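Local coordinates for alpha-ketoglutarate-dependent non-heme iron oxygenase EasH (Aspergillus japonicus, PDB 5M0T), which is an iron(II)- and 2-oxoglutarate-dependent oxygenase that probably acts in the biosynthesis of the ergot alkaloid cycloclavine, at residues A[145-153]-A[202-210]; A[166-174]-A[186-195]. All blocks are in the same frame, centred on the assembly; numbering follows the deposited sequence.

Contact 1: residues A[145-153]-A[202-210]. With FE2 (Fe (II) ion), chain C; AKG (2-oxoglutaric acid), chain D.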
# COMPACT_ATOMS: atom_id res chain seq x y z
N GLY A 145 -5.93 4.27 16.60
CA GLY A 145 -7.02 3.65 17.32
C GLY A 145 -8.39 4.04 16.75
O GLY A 145 -8.62 3.91 15.56
N ARG A 146 -9.28 4.52 17.61
CA ARG A 146 -10.59 4.98 17.20
C ARG A 146 -10.54 6.09 16.18
O ARG A 146 -11.38 6.14 15.30
CB ARG A 146 -11.43 5.46 18.38
CG ARG A 146 -12.86 5.76 17.95
CD ARG A 146 -13.74 6.08 19.12
NE ARG A 146 -13.30 7.33 19.75
CZ ARG A 146 -13.94 7.97 20.73
NH1 ARG A 146 -15.09 7.52 21.23
NH2 ARG A 146 -13.42 9.09 21.21
N GLN A 147 -9.54 6.97 16.27
CA GLN A 147 -9.42 8.11 15.34
C GLN A 147 -8.92 7.72 13.95
O GLN A 147 -8.80 8.58 13.08
CB GLN A 147 -8.52 9.22 15.92
CG GLN A 147 -9.27 10.15 16.87
CD GLN A 147 -9.77 9.43 18.11
OE1 GLN A 147 -10.97 9.35 18.36
NE2 GLN A 147 -8.84 8.88 18.88
N SER A 148 -8.61 6.45 13.76
CA SER A 148 -8.15 5.96 12.48
C SER A 148 -9.23 6.11 11.41
O SER A 148 -10.42 5.92 11.69
CB SER A 148 -7.78 4.49 12.60
OG SER A 148 -7.30 3.99 11.37
N PRO A 149 -8.82 6.43 10.17
CA PRO A 149 -9.76 6.30 9.10
C PRO A 149 -10.11 4.84 8.87
O PRO A 149 -9.34 3.96 9.27
CB PRO A 149 -9.01 6.88 7.90
CG PRO A 149 -7.61 6.48 8.19
CD PRO A 149 -7.48 6.76 9.67
N GLU A 150 -11.24 4.60 8.22
CA GLU A 150 -11.66 3.26 7.87
C GLU A 150 -10.64 2.74 6.87
O GLU A 150 -10.28 3.44 5.92
CB GLU A 150 -13.06 3.25 7.27
CG GLU A 150 -14.17 3.67 8.25
CD GLU A 150 -14.37 2.69 9.41
OE1 GLU A 150 -13.91 1.52 9.35
OE2 GLU A 150 -15.00 3.09 10.41
N SER A 151 -10.13 1.55 7.15
CA SER A 151 -9.07 0.93 6.34
C SER A 151 -9.46 -0.41 5.77
O SER A 151 -8.99 -0.76 4.70
CB SER A 151 -7.82 0.73 7.21
OG SER A 151 -8.12 -0.05 8.34
N MET A 152 -10.28 -1.18 6.47
CA MET A 152 -10.62 -2.52 6.07
C MET A 152 -12.11 -2.80 6.22
O MET A 152 -12.77 -2.23 7.08
CB MET A 152 -9.86 -3.52 6.92
CG MET A 152 -8.36 -3.43 6.78
SD MET A 152 -7.56 -4.59 7.88
CE MET A 152 -5.92 -4.68 7.16
N LEU A 153 -12.60 -3.69 5.37
CA LEU A 153 -13.96 -4.19 5.44
C LEU A 153 -13.91 -5.69 5.17
O LEU A 153 -13.50 -6.09 4.08
CB LEU A 153 -14.84 -3.51 4.38
CG LEU A 153 -16.34 -3.80 4.44
CD1 LEU A 153 -16.90 -3.66 5.86
CD2 LEU A 153 -17.07 -2.89 3.47
N VAL A 202 -20.93 -12.60 7.80
CA VAL A 202 -20.85 -11.58 8.84
C VAL A 202 -19.92 -10.48 8.30
O VAL A 202 -18.81 -10.77 7.84
CB VAL A 202 -20.48 -12.15 10.23
CG1 VAL A 202 -19.05 -12.71 10.30
CG2 VAL A 202 -20.65 -11.07 11.30
N LEU A 203 -20.41 -9.24 8.30
CA LEU A 203 -19.72 -8.09 7.74
C LEU A 203 -19.24 -7.18 8.87
O LEU A 203 -20.07 -6.74 9.66
CB LEU A 203 -20.67 -7.29 6.84
CG LEU A 203 -20.03 -6.13 6.09
CD1 LEU A 203 -19.12 -6.65 4.99
CD2 LEU A 203 -21.08 -5.18 5.53
N PHE A 204 -17.94 -6.90 8.95
CA PHE A 204 -17.40 -5.99 9.97
C PHE A 204 -16.24 -5.14 9.46
O PHE A 204 -15.51 -5.56 8.56
CB PHE A 204 -17.04 -6.73 11.26
CG PHE A 204 -16.12 -7.91 11.06
CD1 PHE A 204 -14.74 -7.75 11.10
CD2 PHE A 204 -16.63 -9.18 10.87
CE1 PHE A 204 -13.89 -8.83 10.93
CE2 PHE A 204 -15.78 -10.28 10.70
CZ PHE A 204 -14.41 -10.11 10.73
N THR A 205 -16.10 -3.94 10.00
CA THR A 205 -14.98 -3.07 9.67
C THR A 205 -13.73 -3.53 10.41
O THR A 205 -13.82 -4.32 11.34
CB THR A 205 -15.22 -1.61 10.10
OG1 THR A 205 -15.15 -1.51 11.53
CG2 THR A 205 -16.58 -1.07 9.53
N GLY A 206 -12.59 -2.97 10.03
CA GLY A 206 -11.33 -3.25 10.69
C GLY A 206 -11.22 -2.67 12.10
O GLY A 206 -10.20 -2.85 12.73
N LYS A 207 -12.26 -1.97 12.56
CA LYS A 207 -12.28 -1.36 13.87
C LYS A 207 -13.09 -2.13 14.88
O LYS A 207 -13.12 -1.77 16.03
CB LYS A 207 -12.83 0.06 13.75
CG LYS A 207 -11.93 0.93 12.90
CD LYS A 207 -12.51 2.31 12.71
CE LYS A 207 -11.92 3.33 13.62
NZ LYS A 207 -12.27 4.69 13.15
N THR A 208 -13.73 -3.22 14.46
CA THR A 208 -14.62 -3.99 15.31
C THR A 208 -13.90 -5.22 15.85
O THR A 208 -13.30 -5.99 15.08
CB THR A 208 -15.86 -4.40 14.51
OG1 THR A 208 -16.53 -3.21 14.02
CG2 THR A 208 -16.82 -5.21 15.35
N LEU A 209 -13.98 -5.41 17.17
CA LEU A 209 -13.37 -6.55 17.85
C LEU A 209 -14.09 -7.83 17.46
O LEU A 209 -15.30 -7.90 17.50
CB LEU A 209 -13.42 -6.41 19.38
CG LEU A 209 -12.41 -5.44 19.99
CD1 LEU A 209 -12.79 -5.13 21.44
CD2 LEU A 209 -10.98 -5.98 19.91
N HIS A 210 -13.31 -8.82 17.05
CA HIS A 210 -13.84 -10.09 16.60
C HIS A 210 -12.77 -11.18 16.76
O HIS A 210 -11.60 -10.88 16.96
CB HIS A 210 -14.21 -9.99 15.12
CG HIS A 210 -13.02 -9.90 14.23
ND1 HIS A 210 -12.37 -8.71 13.97
CD2 HIS A 210 -12.30 -10.86 13.62
CE1 HIS A 210 -11.32 -8.95 13.21
NE2 HIS A 210 -11.24 -10.26 13.00
FE FE2 C . -9.65 -11.13 12.46
C1 AKG D . -8.68 -13.27 11.36
O1 AKG D . -8.27 -12.11 11.32
O2 AKG D . -7.95 -14.32 11.11
C2 AKG D . -10.13 -13.63 11.71
O5 AKG D . -10.78 -12.82 12.35
C3 AKG D . -10.74 -14.93 11.26
C4 AKG D . -12.13 -15.16 11.83
C5 AKG D . -12.76 -16.47 11.42
O3 AKG D . -12.15 -17.14 10.47
O4 AKG D . -13.78 -16.86 11.95
O HOH W 1 -15.82 0.98 11.80
O HOH W 2 -11.31 -0.06 9.27
O HOH W 3 -15.15 5.00 12.10

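Contact 2: residues A[166-174]-A[186-195]. With AKG (2-oxoglutaric acid), chain D.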
# COMPACT_ATOMS: atom_id res chain seq x y z
N ASN A 166 -19.71 -24.79 17.18
CA ASN A 166 -18.71 -25.21 16.18
C ASN A 166 -17.68 -24.14 15.81
O ASN A 166 -16.87 -24.36 14.92
CB ASN A 166 -19.37 -25.85 14.93
CG ASN A 166 -19.84 -24.85 13.89
OD1 ASN A 166 -19.67 -23.64 14.01
ND2 ASN A 166 -20.45 -25.39 12.83
N GLY A 167 -17.72 -22.99 16.49
CA GLY A 167 -16.70 -21.96 16.33
C GLY A 167 -17.08 -20.73 15.52
O GLY A 167 -16.20 -19.98 15.06
N ALA A 168 -18.38 -20.47 15.37
CA ALA A 168 -18.85 -19.26 14.67
C ALA A 168 -18.11 -18.02 15.18
O ALA A 168 -17.93 -17.86 16.39
CB ALA A 168 -20.35 -19.08 14.81
N THR A 169 -17.71 -17.18 14.24
CA THR A 169 -16.96 -15.96 14.49
C THR A 169 -17.65 -15.13 15.54
O THR A 169 -18.86 -14.94 15.45
CB THR A 169 -16.82 -15.14 13.19
OG1 THR A 169 -16.32 -15.99 12.15
CG2 THR A 169 -15.85 -13.98 13.36
N ARG A 170 -16.90 -14.67 16.53
CA ARG A 170 -17.45 -13.91 17.65
C ARG A 170 -17.18 -12.44 17.46
O ARG A 170 -16.12 -12.09 16.99
CB ARG A 170 -16.90 -14.44 18.96
CG ARG A 170 -17.21 -15.92 19.14
CD ARG A 170 -17.08 -16.40 20.58
NE ARG A 170 -18.11 -17.41 20.85
CZ ARG A 170 -19.04 -17.37 21.80
NH1 ARG A 170 -19.12 -16.37 22.67
NH2 ARG A 170 -19.91 -18.37 21.91
N VAL A 171 -18.14 -11.58 17.78
CA VAL A 171 -18.04 -10.15 17.48
C VAL A 171 -18.61 -9.35 18.63
O VAL A 171 -19.49 -9.81 19.32
CB VAL A 171 -18.77 -9.76 16.17
CG1 VAL A 171 -18.23 -10.56 14.97
CG2 VAL A 171 -20.28 -9.96 16.28
N LEU A 172 -18.08 -8.15 18.86
CA LEU A 172 -18.61 -7.22 19.84
C LEU A 172 -19.16 -6.01 19.09
O LEU A 172 -18.41 -5.11 18.73
CB LEU A 172 -17.53 -6.80 20.84
CG LEU A 172 -17.16 -7.83 21.90
CD1 LEU A 172 -15.96 -7.37 22.73
CD2 LEU A 172 -18.32 -8.12 22.83
N PRO A 173 -20.49 -5.99 18.84
CA PRO A 173 -21.13 -4.82 18.25
C PRO A 173 -20.90 -3.58 19.09
O PRO A 173 -21.01 -3.64 20.31
CB PRO A 173 -22.62 -5.20 18.26
CG PRO A 173 -22.64 -6.67 18.25
CD PRO A 173 -21.44 -7.10 19.03
N GLY A 174 -20.53 -2.47 18.45
CA GLY A 174 -20.26 -1.21 19.16
C GLY A 174 -18.80 -0.97 19.49
O GLY A 174 -18.45 0.16 19.84
N PRO A 186 -11.82 -7.88 25.93
CA PRO A 186 -12.43 -8.87 26.81
C PRO A 186 -12.22 -10.33 26.32
O PRO A 186 -11.66 -10.56 25.24
CB PRO A 186 -13.93 -8.50 26.80
CG PRO A 186 -14.07 -7.27 25.94
CD PRO A 186 -12.82 -7.15 25.13
N LYS A 187 -12.66 -11.28 27.14
CA LYS A 187 -12.60 -12.70 26.79
C LYS A 187 -13.51 -12.99 25.59
O LYS A 187 -14.61 -12.43 25.49
CB LYS A 187 -13.01 -13.57 27.99
CG LYS A 187 -12.07 -13.51 29.20
N ALA A 188 -13.06 -13.86 24.70
CA ALA A 188 -13.81 -14.19 23.49
C ALA A 188 -15.20 -14.74 23.80
O ALA A 188 -16.15 -14.49 23.04
CB ALA A 188 -13.03 -15.17 22.63
N ASP A 189 -15.35 -15.45 24.92
CA ASP A 189 -16.65 -16.02 25.29
C ASP A 189 -17.69 -15.00 25.79
O ASP A 189 -18.85 -15.37 25.98
CB ASP A 189 -16.50 -17.23 26.25
CG ASP A 189 -15.84 -16.89 27.59
OD1 ASP A 189 -16.05 -15.79 28.16
OD2 ASP A 189 -15.13 -17.78 28.10
N THR A 190 -17.31 -13.74 26.01
CA THR A 190 -18.29 -12.67 26.25
C THR A 190 -18.87 -12.11 24.94
O THR A 190 -19.87 -11.38 24.98
CB THR A 190 -17.70 -11.48 27.04
OG1 THR A 190 -16.76 -10.78 26.23
CG2 THR A 190 -17.05 -11.93 28.36
N ALA A 191 -18.24 -12.40 23.81
CA ALA A 191 -18.67 -11.88 22.50
C ALA A 191 -19.77 -12.74 21.88
O ALA A 191 -20.00 -13.87 22.29
CB ALA A 191 -17.49 -11.74 21.55
N ILE A 192 -20.44 -12.19 20.87
CA ILE A 192 -21.63 -12.81 20.28
C ILE A 192 -21.20 -13.63 19.06
O ILE A 192 -20.57 -13.10 18.15
CB ILE A 192 -22.66 -11.75 19.84
CG1 ILE A 192 -23.07 -10.88 21.03
CG2 ILE A 192 -23.88 -12.43 19.21
CD1 ILE A 192 -23.76 -9.58 20.65
N PRO A 193 -21.53 -14.92 19.03
CA PRO A 193 -21.18 -15.69 17.84
C PRO A 193 -22.13 -15.38 16.67
O PRO A 193 -23.32 -15.19 16.89
CB PRO A 193 -21.33 -17.14 18.31
CG PRO A 193 -22.33 -17.10 19.40
CD PRO A 193 -22.23 -15.73 20.04
N ALA A 194 -21.59 -15.30 15.46
CA ALA A 194 -22.41 -15.01 14.28
C ALA A 194 -22.99 -16.33 13.76
O ALA A 194 -22.43 -17.00 12.89
CB ALA A 194 -21.61 -14.29 13.20
N VAL A 195 -24.11 -16.70 14.35
CA VAL A 195 -24.79 -17.93 13.97
C VAL A 195 -25.41 -17.73 12.58
O VAL A 195 -26.13 -16.77 12.37
CB VAL A 195 -25.86 -18.31 15.02
CG1 VAL A 195 -26.65 -19.52 14.55
CG2 VAL A 195 -25.19 -18.60 16.36
C1 AKG D . -8.68 -13.27 11.36
O1 AKG D . -8.27 -12.11 11.32
O2 AKG D . -7.95 -14.32 11.11
C2 AKG D . -10.13 -13.63 11.71
O5 AKG D . -10.78 -12.82 12.35
C3 AKG D . -10.74 -14.93 11.26
C4 AKG D . -12.13 -15.16 11.83
C5 AKG D . -12.76 -16.47 11.42
O3 AKG D . -12.15 -17.14 10.47
O4 AKG D . -13.78 -16.86 11.95

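Contact 1: residues A[145-153]-A[202-210]
L153 and T205 form an antiparallel, non-hydrogen-bonded pair, and one step further the two segments diverge at G206, whose N still donates to M152 O (3.0 Å). G206 sits against CB of M152, with no side chain of its own to intervene. On the side of the sheet where L153 and T205 lie, CD1 of L153 meets L203 CD1 at 3.8 Å, and helices 21-31 and 95-105 pack over this patch. Strands 152-158 and 201-205, paired here, belong to the double-stranded β-helix of the cupin-like PhyH family. Beyond the strand end, a type I turn from T205 to T208 carries K207 across to residues 146-148. Within it, OG1 of T205 accepts from K207 N, closing an ST turn. The K207 side chain bends at its third torsion (100°) and brings NZ between two backbone carbonyls, R146 O and S148 O, each 2.7 Å away; the S148 bond lies in the carbonyl plane. E150 crosses this lysine at about a right angle, its OE2 3.5 Å from K207 CD but beyond salt-bridge distance of NZ, to which it is linked instead through a water. A second water joins OE2 to T205 OG1. The turn leads directly into the metal site, where H210 binds the iron through NE2 (1.9 Å), alongside H132, E134 and 2-oxoglutarate. Its ring rotation is fixed by ND1, which donates almost straight (177°) to T208 O within the ring plane, while CE1 of F204 lies over one ring face.

Contact 2: residues A[166-174]-A[186-195]
V171 and I192 form the antiparallel hydrogen-bonded pair at the heart of this short ladder, exchanging V171 N to I192 O (2.9 Å) and I192 N to V171 O (3.0 Å). R170 and P193 make the adjacent non-hydrogen-bonded pair, after which A194 N donates to T169 O at 2.8 Å. A168 CB packs on A194 O. T169 faces the cosubstrate: with OG1 anti to its carbonyl carbon (chi1 -51°), the hydroxyl donates to 2-oxoglutarate O4 at 2.7 Å, at the end of the pocket where R222 also bonds the ligand.

The close packing extends to the side chains beside the ladder. R170 runs alongside P193, pointing the same way, and the proline ring lies over one face of the guanidinium, offset toward its rim. CD of R170 passes 3.3 Å from A188 O, in the first residue of the 3-10 segment 188-190. CD1 of L172 meets P186 CG tip to tip, while its CD2 rests on A191. The side chains of P173 and I192 cross at about a right angle, with P173 CD touching I192 CD1. The solvent side is looser: D189 and T190 point away from 166-174, and T190 turns back to K187 O, which accepts from both its N and OG1. Strand 170-171 is the middle of a three-stranded antiparallel sheet, between 192-193 and the iron-binding strand 210-211, and V171 and P173 pack on V33 of strand 33-37.

In the fold
After the N-terminal helices and strands, the chain leaves helix 139-144 through 145-153 and enters strand 152-158. It then passes through 166-174 and loops back along 186-195, where contact 2 closes a loop of 11 intervening residues without helix or strand. Strand 201-205 follows and returns to 145-153, so that contact 1 closes a larger loop in which contact 2 is nested. The strand pairing of contact 1 lies in the large mixed sheet, but 202-210 runs on into the small sheet of contact 2. They touch at two places: L209 O probably accepts a hydrogen bond from L172 N, and, toward the other end of 202-210, V202 packs on A194. Between them they hold H210 and T169 at 2-oxoglutarate.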